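PDB 3VSF: ricin B lectin from Clostridium thermocellum, which is an exo-beta-1,3-galactanase that joins a family 43 glycoside hydrolase module to a galactose-binding CBM13 lectin module and probably trims galactose-containing polysaccharides. Local coordinates for residues Y456-V470 with I481-K495. Numbering follows the deposited sequence.
With GOL (glycerol), chain G.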
loop_
_atom_site.group_PDB
_atom_site.type_symbol
_atom_site.label_atom_id
_atom_site.label_comp_id
_atom_site.label_asym_id
_atom_site.label_seq_id
_atom_site.Cartn_x
_atom_site.Cartn_y
_atom_site.Cartn_z
ATOM N N TYR A 456 -7.961 -13.345 -35.407
ATOM C CA TYR A 456 -6.620 -13.479 -34.845
ATOM C C TYR A 456 -5.965 -12.117 -34.642
ATOM O O TYR A 456 -6.221 -11.177 -35.395
ATOM C CB TYR A 456 -5.747 -14.369 -35.734
ATOM C CG TYR A 456 -6.024 -15.847 -35.581
ATOM C CD1 TYR A 456 -5.374 -16.597 -34.609
ATOM C CD2 TYR A 456 -6.936 -16.495 -36.406
ATOM C CE1 TYR A 456 -5.623 -17.949 -34.463
ATOM C CE2 TYR A 456 -7.191 -17.847 -36.267
ATOM C CZ TYR A 456 -6.532 -18.569 -35.294
ATOM O OH TYR A 456 -6.784 -19.914 -35.152
ATOM N N TYR A 457 -5.120 -12.018 -33.621
ATOM C CA TYR A 457 -4.465 -10.759 -33.288
ATOM C C TYR A 457 -2.962 -10.925 -33.096
ATOM O O TYR A 457 -2.475 -12.028 -32.841
ATOM C CB TYR A 457 -5.060 -10.168 -32.006
ATOM C CG TYR A 457 -6.549 -9.908 -32.056
ATOM C CD1 TYR A 457 -7.048 -8.705 -32.538
ATOM C CD2 TYR A 457 -7.455 -10.860 -31.607
ATOM C CE1 TYR A 457 -8.408 -8.461 -32.580
ATOM C CE2 TYR A 457 -8.817 -10.625 -31.645
ATOM C CZ TYR A 457 -9.287 -9.424 -32.133
ATOM O OH TYR A 457 -10.644 -9.186 -32.173
ATOM N N LYS A 458 -2.236 -9.818 -33.223
ATOM C CA LYS A 458 -0.835 -9.762 -32.828
ATOM C C LYS A 458 -0.731 -8.952 -31.542
ATOM O O LYS A 458 -0.905 -7.733 -31.552
ATOM C CB LYS A 458 0.025 -9.127 -33.923
ATOM C CG LYS A 458 0.192 -9.983 -35.168
ATOM C CD LYS A 458 1.203 -9.375 -36.128
ATOM C CE LYS A 458 0.786 -7.977 -36.558
ATOM N NZ LYS A 458 1.775 -7.362 -37.487
ATOM N N ILE A 459 -0.455 -9.633 -30.436
ATOM C CA ILE A 459 -0.407 -8.983 -29.133
ATOM C C ILE A 459 0.995 -8.468 -28.822
ATOM O O ILE A 459 1.882 -9.238 -28.453
ATOM C CB ILE A 459 -0.865 -9.939 -28.019
ATOM C CG1 ILE A 459 -2.139 -10.673 -28.445
ATOM C CG2 ILE A 459 -1.083 -9.179 -26.721
ATOM C CD1 ILE A 459 -2.603 -11.721 -27.460
ATOM N N SER A 460 1.185 -7.162 -28.971
ATOM C CA SER A 460 2.494 -6.548 -28.778
ATOM C C SER A 460 2.613 -5.853 -27.426
ATOM O O SER A 460 1.666 -5.228 -26.949
ATOM C CB SER A 460 2.788 -5.549 -29.900
ATOM O OG SER A 460 1.804 -4.530 -29.947
ATOM N N SER A 461 3.789 -5.966 -26.816
ATOM C CA SER A 461 4.061 -5.307 -25.547
ATOM C C SER A 461 4.219 -3.807 -25.760
ATOM O O SER A 461 4.572 -3.361 -26.851
ATOM C CB SER A 461 5.321 -5.884 -24.901
ATOM O OG SER A 461 5.564 -5.296 -23.635
ATOM N N ARG A 462 3.952 -3.032 -24.716
ATOM C CA ARG A 462 4.037 -1.579 -24.800
ATOM C C ARG A 462 5.475 -1.117 -24.607
ATOM O O ARG A 462 5.862 -0.039 -25.062
ATOM C CB ARG A 462 3.131 -0.941 -23.747
ATOM C CG ARG A 462 2.969 0.564 -23.878
ATOM C CD ARG A 462 1.964 1.082 -22.861
ATOM N NE ARG A 462 1.614 2.480 -23.088
ATOM C CZ ARG A 462 0.662 3.126 -22.423
ATOM N NH1 ARG A 462 -0.037 2.497 -21.486
ATOM N NH2 ARG A 462 0.406 4.399 -22.693
ATOM N N HIS A 463 6.263 -1.947 -23.934
ATOM C CA HIS A 463 7.641 -1.609 -23.599
ATOM C C HIS A 463 8.530 -1.526 -24.838
ATOM O O HIS A 463 9.232 -0.535 -25.042
ATOM C CB HIS A 463 8.204 -2.633 -22.611
ATOM C CG HIS A 463 9.326 -2.110 -21.769
ATOM N ND1 HIS A 463 10.627 -2.540 -21.910
ATOM C CD2 HIS A 463 9.338 -1.194 -20.771
ATOM C CE1 HIS A 463 11.393 -1.912 -21.037
ATOM N NE2 HIS A 463 10.635 -1.088 -20.334
ATOM N N CYS A 464 8.497 -2.566 -25.665
ATOM C CA CYS A 464 9.368 -2.637 -26.834
ATOM C C CYS A 464 8.600 -2.877 -28.132
ATOM O O CYS A 464 9.080 -2.543 -29.216
ATOM C CB CYS A 464 10.423 -3.728 -26.644
ATOM S SG CYS A 464 9.738 -5.362 -26.297
ATOM N N GLY A 465 7.414 -3.464 -28.020
ATOM C CA GLY A 465 6.569 -3.686 -29.179
ATOM C C GLY A 465 6.632 -5.099 -29.728
ATOM O O GLY A 465 5.953 -5.422 -30.704
ATOM N N LYS A 466 7.446 -5.944 -29.107
ATOM C CA LYS A 466 7.575 -7.330 -29.540
ATOM C C LYS A 466 6.328 -8.128 -29.173
ATOM O O LYS A 466 5.645 -7.817 -28.197
ATOM C CB LYS A 466 8.830 -7.969 -28.945
ATOM C CG LYS A 466 10.112 -7.233 -29.296
ATOM C CD LYS A 466 11.342 -7.993 -28.828
ATOM C CE LYS A 466 12.608 -7.182 -29.060
ATOM N NZ LYS A 466 12.731 -6.718 -30.468
ATOM N N LEU A 467 6.037 -9.159 -29.959
ATOM C CA LEU A 467 4.784 -9.895 -29.825
ATOM C C LEU A 467 4.887 -11.075 -28.868
ATOM O O LEU A 467 5.976 -11.589 -28.611
ATOM C CB LEU A 467 4.324 -10.399 -31.196
ATOM C CG LEU A 467 4.433 -9.417 -32.362
ATOM C CD1 LEU A 467 3.903 -10.050 -33.641
ATOM C CD2 LEU A 467 3.694 -8.128 -32.053
ATOM N N ILE A 468 3.741 -11.497 -28.342
ATOM C CA ILE A 468 3.658 -12.736 -27.582
ATOM C C ILE A 468 3.946 -13.886 -28.534
ATOM O O ILE A 468 3.282 -14.032 -29.561
ATOM C CB ILE A 468 2.266 -12.921 -26.958
ATOM C CG1 ILE A 468 1.954 -11.771 -25.999
ATOM C CG2 ILE A 468 2.175 -14.261 -26.241
ATOM C CD1 ILE A 468 0.623 -11.906 -25.295
ATOM N N ASP A 469 4.937 -14.701 -28.192
ATOM C CA ASP A 469 5.455 -15.696 -29.123
ATOM C C ASP A 469 5.643 -17.055 -28.455
ATOM O O ASP A 469 6.113 -17.139 -27.322
ATOM C CB ASP A 469 6.791 -15.204 -29.691
ATOM C CG ASP A 469 7.277 -16.035 -30.861
ATOM O OD1 ASP A 469 6.998 -17.250 -30.896
ATOM O OD2 ASP A 469 7.950 -15.470 -31.750
ATOM N N VAL A 470 5.268 -18.118 -29.162
ATOM C CA VAL A 470 5.547 -19.474 -28.709
ATOM C C VAL A 470 6.957 -19.863 -29.142
ATOM O O VAL A 470 7.242 -19.956 -30.337
ATOM C CB VAL A 470 4.542 -20.487 -29.283
ATOM C CG1 VAL A 470 4.814 -21.876 -28.727
ATOM C CG2 VAL A 470 3.117 -20.057 -28.973
ATOM N N ILE A 481 6.145 -19.648 -23.570
ATOM C CA ILE A 481 5.646 -18.412 -24.160
ATOM C C ILE A 481 6.642 -17.290 -23.900
ATOM O O ILE A 481 7.046 -17.062 -22.761
ATOM C CB ILE A 481 4.273 -18.023 -23.590
ATOM C CG1 ILE A 481 3.255 -19.134 -23.859
ATOM C CG2 ILE A 481 3.800 -16.712 -24.196
ATOM C CD1 ILE A 481 3.079 -19.457 -25.325
ATOM N N GLN A 482 7.035 -16.593 -24.960
ATOM C CA GLN A 482 8.090 -15.594 -24.858
ATOM C C GLN A 482 7.760 -14.309 -25.604
ATOM O O GLN A 482 6.626 -14.083 -26.027
ATOM C CB GLN A 482 9.405 -16.161 -25.394
ATOM C CG GLN A 482 9.378 -16.450 -26.887
ATOM C CD GLN A 482 10.674 -17.055 -27.394
ATOM O OE1 GLN A 482 11.497 -17.532 -26.615
ATOM N NE2 GLN A 482 10.860 -17.034 -28.709
ATOM N N GLN A 483 8.780 -13.474 -25.761
ATOM C CA GLN A 483 8.663 -12.198 -26.444
ATOM C C GLN A 483 9.567 -12.240 -27.670
ATOM O O GLN A 483 10.705 -12.698 -27.587
ATOM C CB GLN A 483 9.106 -11.081 -25.500
ATOM C CG GLN A 483 8.892 -9.675 -26.017
ATOM C CD GLN A 483 9.446 -8.631 -25.067
ATOM O OE1 GLN A 483 8.725 -7.743 -24.611
ATOM N NE2 GLN A 483 10.734 -8.734 -24.762
ATOM N N TRP A 484 9.066 -11.772 -28.809
ATOM C CA TRP A 484 9.845 -11.829 -30.041
ATOM C C TRP A 484 9.375 -10.799 -31.061
ATOM O O TRP A 484 8.209 -10.409 -31.074
ATOM C CB TRP A 484 9.774 -13.232 -30.644
ATOM C CG TRP A 484 10.890 -13.546 -31.594
ATOM C CD1 TRP A 484 10.962 -13.210 -32.913
ATOM C CD2 TRP A 484 12.091 -14.269 -31.297
ATOM N NE1 TRP A 484 12.136 -13.676 -33.457
ATOM C CE2 TRP A 484 12.846 -14.330 -32.484
ATOM C CE3 TRP A 484 12.602 -14.869 -30.142
ATOM C CZ2 TRP A 484 14.083 -14.965 -32.551
ATOM C CZ3 TRP A 484 13.831 -15.500 -30.209
ATOM C CH2 TRP A 484 14.557 -15.543 -31.404
ATOM N N SER A 485 10.294 -10.363 -31.918
ATOM C CA SER A 485 9.976 -9.394 -32.960
ATOM C C SER A 485 8.886 -9.926 -33.882
ATOM O O SER A 485 8.771 -11.135 -34.086
ATOM C CB SER A 485 11.226 -9.062 -33.776
ATOM O OG SER A 485 12.267 -8.580 -32.945
ATOM N N ASP A 486 8.090 -9.019 -34.437
ATOM C CA ASP A 486 7.035 -9.396 -35.371
ATOM C C ASP A 486 7.628 -9.969 -36.655
ATOM O O ASP A 486 8.057 -9.226 -37.536
ATOM C CB ASP A 486 6.146 -8.191 -35.686
ATOM C CG ASP A 486 5.068 -8.512 -36.705
ATOM O OD1 ASP A 486 4.700 -9.698 -36.836
ATOM O OD2 ASP A 486 4.586 -7.572 -37.373
ATOM N N ALA A 487 7.647 -11.295 -36.753
ATOM C CA ALA A 487 8.223 -11.972 -37.909
ATOM C C ALA A 487 7.148 -12.510 -38.849
ATOM O O ALA A 487 7.456 -13.116 -39.875
ATOM C CB ALA A 487 9.147 -13.095 -37.459
ATOM N N GLY A 488 5.886 -12.287 -38.492
ATOM C CA GLY A 488 4.774 -12.704 -39.328
ATOM C C GLY A 488 4.476 -14.189 -39.250
ATOM O O GLY A 488 3.645 -14.702 -39.999
ATOM N N GLY A 489 5.156 -14.884 -38.345
ATOM C CA GLY A 489 4.931 -16.305 -38.153
ATOM C C GLY A 489 3.584 -16.580 -37.512
ATOM O O GLY A 489 3.022 -15.719 -36.837
ATOM N N THR A 490 3.063 -17.784 -37.723
ATOM C CA THR A 490 1.765 -18.156 -37.172
ATOM C C THR A 490 1.863 -18.492 -35.689
ATOM O O THR A 490 0.851 -18.554 -34.990
ATOM C CB THR A 490 1.145 -19.346 -37.925
ATOM O OG1 THR A 490 2.040 -20.465 -37.874
ATOM C CG2 THR A 490 0.882 -18.977 -39.376
ATOM N N ASN A 491 3.084 -18.713 -35.212
ATOM C CA ASN A 491 3.304 -18.970 -33.795
ATOM C C ASN A 491 3.209 -17.679 -32.991
ATOM O O ASN A 491 3.327 -17.685 -31.766
ATOM C CB ASN A 491 4.661 -19.638 -33.569
ATOM C CG ASN A 491 5.824 -18.750 -33.968
ATOM O OD1 ASN A 491 5.755 -18.023 -34.961
ATOM N ND2 ASN A 491 6.900 -18.801 -33.191
ATOM N N GLN A 492 2.989 -16.573 -33.697
ATOM C CA GLN A 492 2.868 -15.263 -33.072
ATOM C C GLN A 492 1.441 -14.737 -33.174
ATOM O O GLN A 492 1.134 -13.648 -32.690
ATOM C CB GLN A 492 3.832 -14.273 -33.726
ATOM C CG GLN A 492 5.295 -14.665 -33.611
ATOM C CD GLN A 492 6.211 -13.705 -34.341
ATOM O OE1 GLN A 492 5.783 -12.983 -35.242
ATOM N NE2 GLN A 492 7.481 -13.690 -33.955
ATOM N N HIS A 493 0.573 -15.516 -33.810
ATOM C CA HIS A 493 -0.820 -15.120 -33.997
ATOM C C HIS A 493 -1.731 -15.837 -33.006
ATOM O O HIS A 493 -1.661 -17.057 -32.855
ATOM C CB HIS A 493 -1.266 -15.402 -35.433
ATOM C CG HIS A 493 -0.432 -14.714 -36.470
ATOM N ND1 HIS A 493 -0.631 -14.891 -37.822
ATOM C CD2 HIS A 493 0.602 -13.849 -36.352
ATOM C CE1 HIS A 493 0.245 -14.165 -38.493
ATOM N NE2 HIS A 493 1.005 -13.522 -37.625
ATOM N N TRP A 494 -2.585 -15.073 -32.332
ATOM C CA TRP A 494 -3.456 -15.626 -31.299
ATOM C C TRP A 494 -4.919 -15.264 -31.536
ATOM O O TRP A 494 -5.233 -14.150 -31.953
ATOM C CB TRP A 494 -3.017 -15.135 -29.919
ATOM C CG TRP A 494 -1.596 -15.471 -29.589
ATOM C CD1 TRP A 494 -0.481 -14.795 -29.992
ATOM C CD2 TRP A 494 -1.134 -16.564 -28.787
ATOM N NE1 TRP A 494 0.645 -15.401 -29.493
ATOM C CE2 TRP A 494 0.271 -16.489 -28.749
ATOM C CE3 TRP A 494 -1.774 -17.599 -28.099
ATOM C CZ2 TRP A 494 1.049 -17.410 -28.050
ATOM C CZ3 TRP A 494 -1.000 -18.512 -27.406
ATOM C CH2 TRP A 494 0.395 -18.412 -27.387
ATOM N N LYS A 495 -5.808 -16.215 -31.267
ATOM C CA LYS A 495 -7.242 -15.981 -31.397
ATOM C C LYS A 495 -7.894 -15.771 -30.036
ATOM O O LYS A 495 -7.665 -16.539 -29.101
ATOM C CB LYS A 495 -7.919 -17.139 -32.134
ATOM C CG LYS A 495 -9.435 -17.149 -31.995
ATOM C CD LYS A 495 -10.094 -18.105 -32.979
ATOM C CE LYS A 495 -10.078 -17.541 -34.392
ATOM N NZ LYS A 495 -10.861 -18.384 -35.341
HETATM C C1 GOL G . 10.443 -17.412 -33.612
HETATM O O1 GOL G . 9.112 -16.950 -33.660
HETATM C C2 GOL G . 10.885 -17.558 -32.159
HETATM O O2 GOL G . 9.763 -17.834 -31.353
HETATM C C3 GOL G . 11.881 -18.705 -32.040
HETATM O O3 GOL G . 12.351 -18.779 -30.712
#
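Asp469 meets Gln482, Asn491 and Gln492 within the last repeat of the ricin-type beta-trefoil, where strands 467-470 and 479-484 form a hairpin and strand 456-461 pairs with strand 494-498. Backbone bonds join both antiparallel pairs: Asp469 and Gln482 bond each other through N and O, as do Leu467 with Trp484 and Tyr457 with Trp494.

The polar centre is the buried Asp469 carboxylate; with CG anti to the backbone N (chi1 -169°), it is carried across to the Gln492 amide. Gln492 NE2 gives OD2 a straight bond of 2.9 Å from above the carboxylate plane, the two flat groups being perpendicular, and also donates to Ser485 O. The other polar atom of the same amide, OE1, accepts from Ala487 N, fixing the amide's rotation and tying down the turn after the hairpin. Asn491 ND2 donates to Val470 O, and Asn491 O accepts from Val470 N.

A glycerol, probably from the crystallisation liquor, occupies the pocket beside this network. Its O1 bonds Asp469 OD2 at 2.7 Å and Asn491 ND2 at 2.9 Å, while its C2 sits over the centre of one Trp484 face; an acidic group beside an aromatic platform is consistent with a sugar site, as in related ricin-type lectins.

Among charged groups, Lys458 NZ forms a 2.8 Å salt bridge with Asp486 OD2, while Asp486 OD1 makes an Asx turn with Gly488 N.

On the hairpin face that carries Ile468, Val470 and Ile481, Val470 CG2 touches Trp494 CZ2, and Ile468 CG2 meets Ile481 CG2. In the other strand pair, Lys495 CB lies over one face of the Tyr456 ring as a CH-pi contact. The Trp494 indole, which also touches Leu365 of strand 363-367, directs NE1 to Ile468 O at 3.0 Å, the acceptor lying in the ring plane.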